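Type III Pentaketide Synthase (Neurospora crassa, PDB 3EUO) probably acts as an acyltransferase of the chalcone and stilbene synthase family, a type III polyketide synthase that builds pentaketides. Local coordinates at residues A[82-93]-A[119-129]; A[169-177]-A[329-337]. One frame throughout, in Å; residues are numbered along the deposited sequence.

How the contacts relate
Contact 2 uses strand 168-175 of the mixed sheet itself, and contact 1 packs on the opposite face of that strand. Contact 1 joins two helices, 70-96 and 119-127; contact 2 brings residues 329-337, leading into helix 334-342, against the strand. Their centres are about 13 Å apart, and they touch through the strand: Leu-170 and Leu-172 reach Ser-89 of contact 1, while Ala-173 and Glu-175 face residues 329-337. Along the chain contact 1 closes before contact 2 opens. Contact 1 stays within the N-terminal family region, whereas contact 2 ties that region to the C-terminal one, consistent with the alternating alpha-beta-alpha-beta-alpha layers of the thiolase fold, contact 1 in an outer helical layer and contact 2 at the core.

Contact 1: A[82-93]-A[119-129]; sequences VPLAVEASRKAM and YDHYVAKELGL
Val-123 enters the 82-93 part of helix 70-96 as a knob among Val-82, Ala-85, Val-86 and Ser-89, its two methyls dividing the work. CG2 lies 3.7 Å from Ala-85 CB and also meets Val-82, while CG1, anti to the backbone N (chi1 176°), turns to Val-86 and Ser-89. One turn later Leu-127 fills the next hole, formed by Val-86, Ser-89, Arg-90 and Met-93. Its CD1 is 3.6 Å from Ser-89 CB. The Leu-127 and Arg-90 side chains slide past each other in opposite directions, with Leu-127 CD2 3.6 Å from Arg-90 CG and over one face of the guanidinium, displaced toward its rim. Glu-126 crosses Val-86 at about a right angle, with OE1 3.6 Å from Val-86 CG2. Ser-89 OG turns back to bond Ala-85 O at 2.8 Å, satisfied within its own helix; Ser-89 N reaches the same oxygen from the opposite face. The segment axes approach to 9.3 Å at a crossing angle of -52°. Beneath the pair, Ser-89 and Leu-127 rest on Leu-170 of strand 168-175, Tyr-119 OH bonds Thr-109 O of strand 105-109 and the Tyr-119 ring meets Phe-77 edge-to-face, and Tyr-122 packs on Glu-238 of the second subunit.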
# COMPACT_ATOMS: atom_id res chain seq x y z
N VAL A 82 -11.96 -12.21 0.54
CA VAL A 82 -10.94 -12.73 1.46
C VAL A 82 -10.80 -14.28 1.45
O VAL A 82 -9.68 -14.78 1.40
CB VAL A 82 -11.08 -12.13 2.90
CG1 VAL A 82 -10.27 -12.92 3.94
CG2 VAL A 82 -10.66 -10.66 2.88
N PRO A 83 -11.93 -15.02 1.44
CA PRO A 83 -11.84 -16.49 1.34
C PRO A 83 -11.08 -16.99 0.11
O PRO A 83 -10.43 -18.05 0.17
CB PRO A 83 -13.31 -16.92 1.27
CG PRO A 83 -14.04 -15.82 1.99
CD PRO A 83 -13.34 -14.58 1.54
N LEU A 84 -11.17 -16.26 -1.01
CA LEU A 84 -10.44 -16.61 -2.23
C LEU A 84 -8.94 -16.44 -1.98
O LEU A 84 -8.13 -17.29 -2.37
CB LEU A 84 -10.86 -15.71 -3.39
CG LEU A 84 -12.34 -15.64 -3.77
CD1 LEU A 84 -12.58 -14.57 -4.84
CD2 LEU A 84 -12.84 -17.01 -4.24
N ALA A 85 -8.59 -15.34 -1.31
CA ALA A 85 -7.20 -15.04 -1.00
C ALA A 85 -6.62 -16.06 -0.02
O ALA A 85 -5.46 -16.46 -0.15
CB ALA A 85 -7.09 -13.64 -0.42
N VAL A 86 -7.44 -16.48 0.94
CA VAL A 86 -7.01 -17.49 1.91
C VAL A 86 -6.73 -18.81 1.17
O VAL A 86 -5.69 -19.42 1.39
CB VAL A 86 -8.04 -17.67 3.05
CG1 VAL A 86 -7.67 -18.85 3.94
CG2 VAL A 86 -8.15 -16.39 3.90
N GLU A 87 -7.63 -19.21 0.28
CA GLU A 87 -7.46 -20.48 -0.43
C GLU A 87 -6.29 -20.48 -1.42
O GLU A 87 -5.53 -21.46 -1.50
CB GLU A 87 -8.78 -20.90 -1.11
CG GLU A 87 -8.71 -22.20 -1.92
CD GLU A 87 -8.42 -23.44 -1.09
OE1 GLU A 87 -8.53 -23.41 0.16
OE2 GLU A 87 -8.07 -24.48 -1.69
N ALA A 88 -6.12 -19.38 -2.16
CA ALA A 88 -4.99 -19.22 -3.07
C ALA A 88 -3.66 -19.28 -2.31
O ALA A 88 -2.73 -19.96 -2.73
CB ALA A 88 -5.10 -17.90 -3.84
N SER A 89 -3.60 -18.58 -1.19
CA SER A 89 -2.41 -18.57 -0.34
C SER A 89 -2.12 -19.96 0.22
O SER A 89 -0.96 -20.37 0.29
CB SER A 89 -2.58 -17.57 0.81
OG SER A 89 -2.71 -16.24 0.30
N ARG A 90 -3.18 -20.67 0.63
CA ARG A 90 -3.04 -22.03 1.15
C ARG A 90 -2.40 -22.96 0.12
O ARG A 90 -1.54 -23.77 0.45
CB ARG A 90 -4.39 -22.61 1.57
CG ARG A 90 -4.90 -22.10 2.91
CD ARG A 90 -6.10 -22.93 3.40
NE ARG A 90 -6.79 -22.31 4.54
CZ ARG A 90 -6.35 -22.33 5.80
NH1 ARG A 90 -5.22 -22.95 6.12
NH2 ARG A 90 -7.06 -21.72 6.75
N LYS A 91 -2.85 -22.86 -1.13
CA LYS A 91 -2.37 -23.75 -2.19
C LYS A 91 -0.94 -23.44 -2.58
O LYS A 91 -0.15 -24.35 -2.86
CB LYS A 91 -3.30 -23.69 -3.41
CG LYS A 91 -4.68 -24.30 -3.12
CD LYS A 91 -5.52 -24.48 -4.38
CE LYS A 91 -6.15 -23.19 -4.85
NZ LYS A 91 -7.13 -23.44 -5.97
N ALA A 92 -0.60 -22.15 -2.61
CA ALA A 92 0.78 -21.73 -2.87
C ALA A 92 1.71 -22.26 -1.78
O ALA A 92 2.75 -22.83 -2.09
CB ALA A 92 0.86 -20.21 -2.96
N MET A 93 1.31 -22.10 -0.52
CA MET A 93 2.09 -22.61 0.62
C MET A 93 2.21 -24.13 0.57
O MET A 93 3.28 -24.68 0.84
CB MET A 93 1.49 -22.15 1.95
CG MET A 93 1.56 -20.64 2.20
SD MET A 93 0.63 -20.11 3.69
CE MET A 93 1.65 -20.83 4.97
N TYR A 119 -6.86 -5.82 4.20
CA TYR A 119 -7.39 -7.17 4.03
C TYR A 119 -6.34 -8.23 4.30
O TYR A 119 -6.67 -9.35 4.70
CB TYR A 119 -8.02 -7.36 2.64
CG TYR A 119 -7.07 -7.78 1.53
CD1 TYR A 119 -6.81 -9.13 1.27
CD2 TYR A 119 -6.43 -6.82 0.72
CE1 TYR A 119 -5.95 -9.52 0.25
CE2 TYR A 119 -5.56 -7.20 -0.31
CZ TYR A 119 -5.32 -8.55 -0.54
OH TYR A 119 -4.47 -8.94 -1.55
N ASP A 120 -5.07 -7.87 4.09
CA ASP A 120 -3.97 -8.79 4.31
C ASP A 120 -3.92 -9.28 5.75
O ASP A 120 -3.58 -10.45 5.99
CB ASP A 120 -2.63 -8.18 3.86
CG ASP A 120 -2.28 -6.88 4.58
OD1 ASP A 120 -3.19 -6.15 5.03
OD2 ASP A 120 -1.06 -6.59 4.68
N HIS A 121 -4.25 -8.41 6.69
CA HIS A 121 -4.33 -8.81 8.09
C HIS A 121 -5.23 -10.02 8.29
O HIS A 121 -4.84 -11.01 8.93
CB HIS A 121 -4.84 -7.67 8.96
CG HIS A 121 -5.06 -8.08 10.38
ND1 HIS A 121 -6.27 -8.53 10.85
CD2 HIS A 121 -4.19 -8.18 11.42
CE1 HIS A 121 -6.15 -8.87 12.12
NE2 HIS A 121 -4.90 -8.65 12.49
N TYR A 122 -6.44 -9.94 7.73
CA TYR A 122 -7.46 -10.97 7.91
C TYR A 122 -7.04 -12.27 7.22
O TYR A 122 -7.22 -13.37 7.78
CB TYR A 122 -8.82 -10.47 7.41
CG TYR A 122 -9.30 -9.25 8.16
CD1 TYR A 122 -10.14 -9.37 9.27
CD2 TYR A 122 -8.90 -7.97 7.78
CE1 TYR A 122 -10.57 -8.25 9.98
CE2 TYR A 122 -9.33 -6.84 8.48
CZ TYR A 122 -10.16 -6.99 9.57
OH TYR A 122 -10.59 -5.87 10.26
N VAL A 123 -6.45 -12.16 6.04
CA VAL A 123 -5.92 -13.33 5.33
C VAL A 123 -4.84 -14.02 6.17
O VAL A 123 -4.90 -15.23 6.40
CB VAL A 123 -5.37 -12.98 3.92
CG1 VAL A 123 -4.75 -14.24 3.26
CG2 VAL A 123 -6.47 -12.42 3.04
N ALA A 124 -3.86 -13.23 6.62
CA ALA A 124 -2.77 -13.73 7.46
C ALA A 124 -3.26 -14.41 8.74
O ALA A 124 -2.73 -15.45 9.15
CB ALA A 124 -1.80 -12.61 7.78
N LYS A 125 -4.28 -13.81 9.37
CA LYS A 125 -4.90 -14.36 10.59
C LYS A 125 -5.56 -15.71 10.31
O LYS A 125 -5.39 -16.66 11.08
CB LYS A 125 -5.93 -13.38 11.15
CG LYS A 125 -6.63 -13.84 12.44
CD LYS A 125 -7.84 -12.95 12.74
CE LYS A 125 -8.57 -13.34 14.04
NZ LYS A 125 -9.69 -14.31 13.82
N GLU A 126 -6.32 -15.79 9.22
CA GLU A 126 -6.96 -17.04 8.83
C GLU A 126 -5.96 -18.14 8.50
O GLU A 126 -6.22 -19.32 8.75
CB GLU A 126 -7.89 -16.81 7.64
CG GLU A 126 -9.21 -16.16 7.99
CD GLU A 126 -10.29 -16.46 6.96
OE1 GLU A 126 -10.34 -17.61 6.47
OE2 GLU A 126 -11.09 -15.55 6.64
N LEU A 127 -4.81 -17.75 7.96
CA LEU A 127 -3.72 -18.67 7.65
C LEU A 127 -2.90 -19.07 8.88
O LEU A 127 -2.11 -20.02 8.82
CB LEU A 127 -2.78 -18.07 6.58
CG LEU A 127 -3.34 -17.87 5.17
CD1 LEU A 127 -2.38 -16.98 4.37
CD2 LEU A 127 -3.55 -19.20 4.46
N GLY A 128 -3.06 -18.33 9.97
CA GLY A 128 -2.32 -18.61 11.20
C GLY A 128 -0.86 -18.19 11.11
O GLY A 128 0.01 -18.81 11.73
N LEU A 129 -0.59 -17.13 10.35
CA LEU A 129 0.79 -16.64 10.20
C LEU A 129 1.30 -15.97 11.47
O LEU A 129 0.52 -15.68 12.39
CB LEU A 129 0.90 -15.70 8.99
CG LEU A 129 0.45 -16.30 7.66
CD1 LEU A 129 0.79 -15.34 6.53
CD2 LEU A 129 1.09 -17.66 7.41

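Contact 2: A[169-177]-A[329-337]; sequences ILVLALEVS and NSSSATIFS
Strand 168-175 runs past the turn that leads into helix 334-342, and the two backbones come nearest at Ala-173 and Ala-333, whose CA atoms are 4.8 Å apart. Small side chains permit this approach: Ala-173 CB is 3.6 Å from Ala-333 CA and also touches Ser-332 OG. Further along the strand, Glu-175 is bent at chi2 (-73°), which folds its carboxylate over the turn. Ser-332 OG donates to Glu-175 OE2 at 2.6 Å, arriving on the anti side and 21° out of the carboxylate plane. The other oxygen, OE1, is held by Cys-111 N and the hydroxyls of Thr-110 and Thr-112, so this buried carboxylate is gripped through both oxygens and its rotation is probably fixed. At the other end Phe-336 crosses Val-171 at about a right angle, its CZ 3.7 Å from Val-171 CG1. The loop before the helix is braced from within by an Asx turn, in which Ser-331 N donates to Asn-329 OD1 at 2.8 Å, and by Thr-334 OG1, which donates to Ser-331 O. Asn-329 ND2 bonds the oxidised cysteine, 3-sulfinoalanine, at position 143. Asn-329 is therefore probably the asparagine of the Cys-His-Asn triad of chalcone synthase-like enzymes, with His-296, which touches Thr-334, as the likely histidine; this places the 329-337 loop, packed on the central sheet, at the active site of the thiolase fold.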
# COMPACT_ATOMS: atom_id res chain seq x y z
N ILE A 169 8.33 -15.46 1.29
CA ILE A 169 7.37 -14.37 1.20
C ILE A 169 6.08 -14.78 0.49
O ILE A 169 6.11 -15.24 -0.66
CB ILE A 169 7.98 -13.12 0.52
CG1 ILE A 169 9.28 -12.72 1.25
CG2 ILE A 169 6.95 -11.97 0.48
CD1 ILE A 169 9.83 -11.34 0.91
N LEU A 170 4.95 -14.62 1.18
CA LEU A 170 3.66 -14.80 0.56
C LEU A 170 3.35 -13.56 -0.26
O LEU A 170 3.17 -12.47 0.30
CB LEU A 170 2.56 -15.04 1.61
CG LEU A 170 1.11 -15.17 1.08
CD1 LEU A 170 0.98 -16.25 0.00
CD2 LEU A 170 0.15 -15.44 2.21
N VAL A 171 3.28 -13.72 -1.58
CA VAL A 171 2.95 -12.63 -2.50
C VAL A 171 1.52 -12.83 -3.00
O VAL A 171 1.23 -13.83 -3.65
CB VAL A 171 3.90 -12.56 -3.71
CG1 VAL A 171 3.77 -11.19 -4.41
CG2 VAL A 171 5.35 -12.80 -3.28
N LEU A 172 0.64 -11.87 -2.71
CA LEU A 172 -0.79 -12.11 -2.87
C LEU A 172 -1.51 -10.97 -3.59
O LEU A 172 -1.29 -9.80 -3.29
CB LEU A 172 -1.43 -12.33 -1.48
CG LEU A 172 -2.96 -12.47 -1.37
CD1 LEU A 172 -3.45 -13.77 -2.00
CD2 LEU A 172 -3.42 -12.37 0.09
N ALA A 173 -2.38 -11.33 -4.54
CA ALA A 173 -3.26 -10.36 -5.19
C ALA A 173 -4.71 -10.81 -5.08
O ALA A 173 -5.03 -11.98 -5.32
CB ALA A 173 -2.88 -10.18 -6.64
N LEU A 174 -5.58 -9.89 -4.68
CA LEU A 174 -7.01 -10.16 -4.64
C LEU A 174 -7.75 -8.97 -5.24
O LEU A 174 -7.53 -7.82 -4.84
CB LEU A 174 -7.45 -10.42 -3.19
CG LEU A 174 -8.95 -10.39 -2.86
CD1 LEU A 174 -9.73 -11.51 -3.57
CD2 LEU A 174 -9.15 -10.49 -1.35
N GLU A 175 -8.64 -9.25 -6.19
CA GLU A 175 -9.46 -8.20 -6.79
C GLU A 175 -10.89 -8.68 -6.89
O GLU A 175 -11.15 -9.81 -7.31
CB GLU A 175 -8.94 -7.78 -8.17
CG GLU A 175 -7.46 -7.34 -8.21
CD GLU A 175 -7.19 -5.98 -7.58
OE1 GLU A 175 -8.12 -5.33 -7.02
OE2 GLU A 175 -6.02 -5.54 -7.65
N VAL A 176 -11.81 -7.83 -6.45
CA VAL A 176 -13.24 -8.04 -6.65
C VAL A 176 -13.76 -6.80 -7.38
O VAL A 176 -14.03 -5.76 -6.76
CB VAL A 176 -14.01 -8.25 -5.32
CG1 VAL A 176 -15.51 -8.46 -5.59
CG2 VAL A 176 -13.43 -9.44 -4.55
N SER A 177 -13.88 -6.91 -8.70
CA SER A 177 -14.27 -5.78 -9.54
C SER A 177 -15.72 -5.84 -9.99
O SER A 177 -16.33 -4.81 -10.29
CB SER A 177 -13.37 -5.73 -10.77
OG SER A 177 -13.55 -6.90 -11.54
N ASN A 329 -10.25 -10.12 -17.34
CA ASN A 329 -9.15 -9.37 -16.74
C ASN A 329 -9.40 -9.20 -15.24
O ASN A 329 -10.25 -8.41 -14.84
CB ASN A 329 -9.02 -8.01 -17.45
CG ASN A 329 -7.98 -7.08 -16.82
OD1 ASN A 329 -7.40 -7.38 -15.78
ND2 ASN A 329 -7.77 -5.92 -17.44
N SER A 330 -8.67 -9.96 -14.42
CA SER A 330 -8.85 -9.92 -12.96
C SER A 330 -7.87 -8.94 -12.30
O SER A 330 -7.46 -9.15 -11.16
CB SER A 330 -8.70 -11.32 -12.35
OG SER A 330 -9.61 -12.24 -12.94
N SER A 331 -7.52 -7.88 -13.03
CA SER A 331 -6.59 -6.85 -12.56
C SER A 331 -5.30 -7.48 -12.01
O SER A 331 -4.73 -8.36 -12.66
CB SER A 331 -7.30 -5.91 -11.57
OG SER A 331 -6.44 -4.88 -11.12
N SER A 332 -4.85 -7.07 -10.82
CA SER A 332 -3.55 -7.52 -10.30
C SER A 332 -3.43 -9.04 -10.08
O SER A 332 -2.32 -9.56 -10.01
CB SER A 332 -3.22 -6.80 -8.98
OG SER A 332 -4.06 -7.26 -7.94
N ALA A 333 -4.57 -9.72 -9.96
CA ALA A 333 -4.58 -11.17 -9.69
C ALA A 333 -4.33 -12.04 -10.92
O ALA A 333 -4.06 -13.24 -10.80
CB ALA A 333 -5.90 -11.57 -9.01
N THR A 334 -4.41 -11.44 -12.11
CA THR A 334 -4.36 -12.23 -13.34
C THR A 334 -2.97 -12.80 -13.63
O THR A 334 -2.86 -13.93 -14.13
CB THR A 334 -4.84 -11.44 -14.57
OG1 THR A 334 -6.04 -10.73 -14.25
CG2 THR A 334 -5.12 -12.39 -15.73
N ILE A 335 -1.93 -12.02 -13.35
CA ILE A 335 -0.59 -12.42 -13.76
C ILE A 335 -0.13 -13.72 -13.10
O ILE A 335 0.47 -14.57 -13.78
CB ILE A 335 0.48 -11.28 -13.66
CG1 ILE A 335 1.78 -11.68 -14.38
CG2 ILE A 335 0.76 -10.90 -12.21
CD1 ILE A 335 1.61 -12.09 -15.84
N PHE A 336 -0.41 -13.90 -11.81
CA PHE A 336 -0.02 -15.15 -11.15
C PHE A 336 -0.87 -16.31 -11.66
O PHE A 336 -0.40 -17.45 -11.71
CB PHE A 336 -0.09 -15.06 -9.61
CG PHE A 336 0.86 -14.03 -8.99
CD1 PHE A 336 1.99 -13.59 -9.66
CD2 PHE A 336 0.61 -13.55 -7.70
CE1 PHE A 336 2.85 -12.65 -9.08
CE2 PHE A 336 1.46 -12.62 -7.11
CZ PHE A 336 2.58 -12.17 -7.79
N SER A 337 -2.10 -16.01 -12.04
CA SER A 337 -2.99 -16.98 -12.67
C SER A 337 -2.42 -17.46 -14.00
O SER A 337 -2.41 -18.66 -14.28
CB SER A 337 -4.39 -16.38 -12.86
OG SER A 337 -5.29 -17.36 -13.35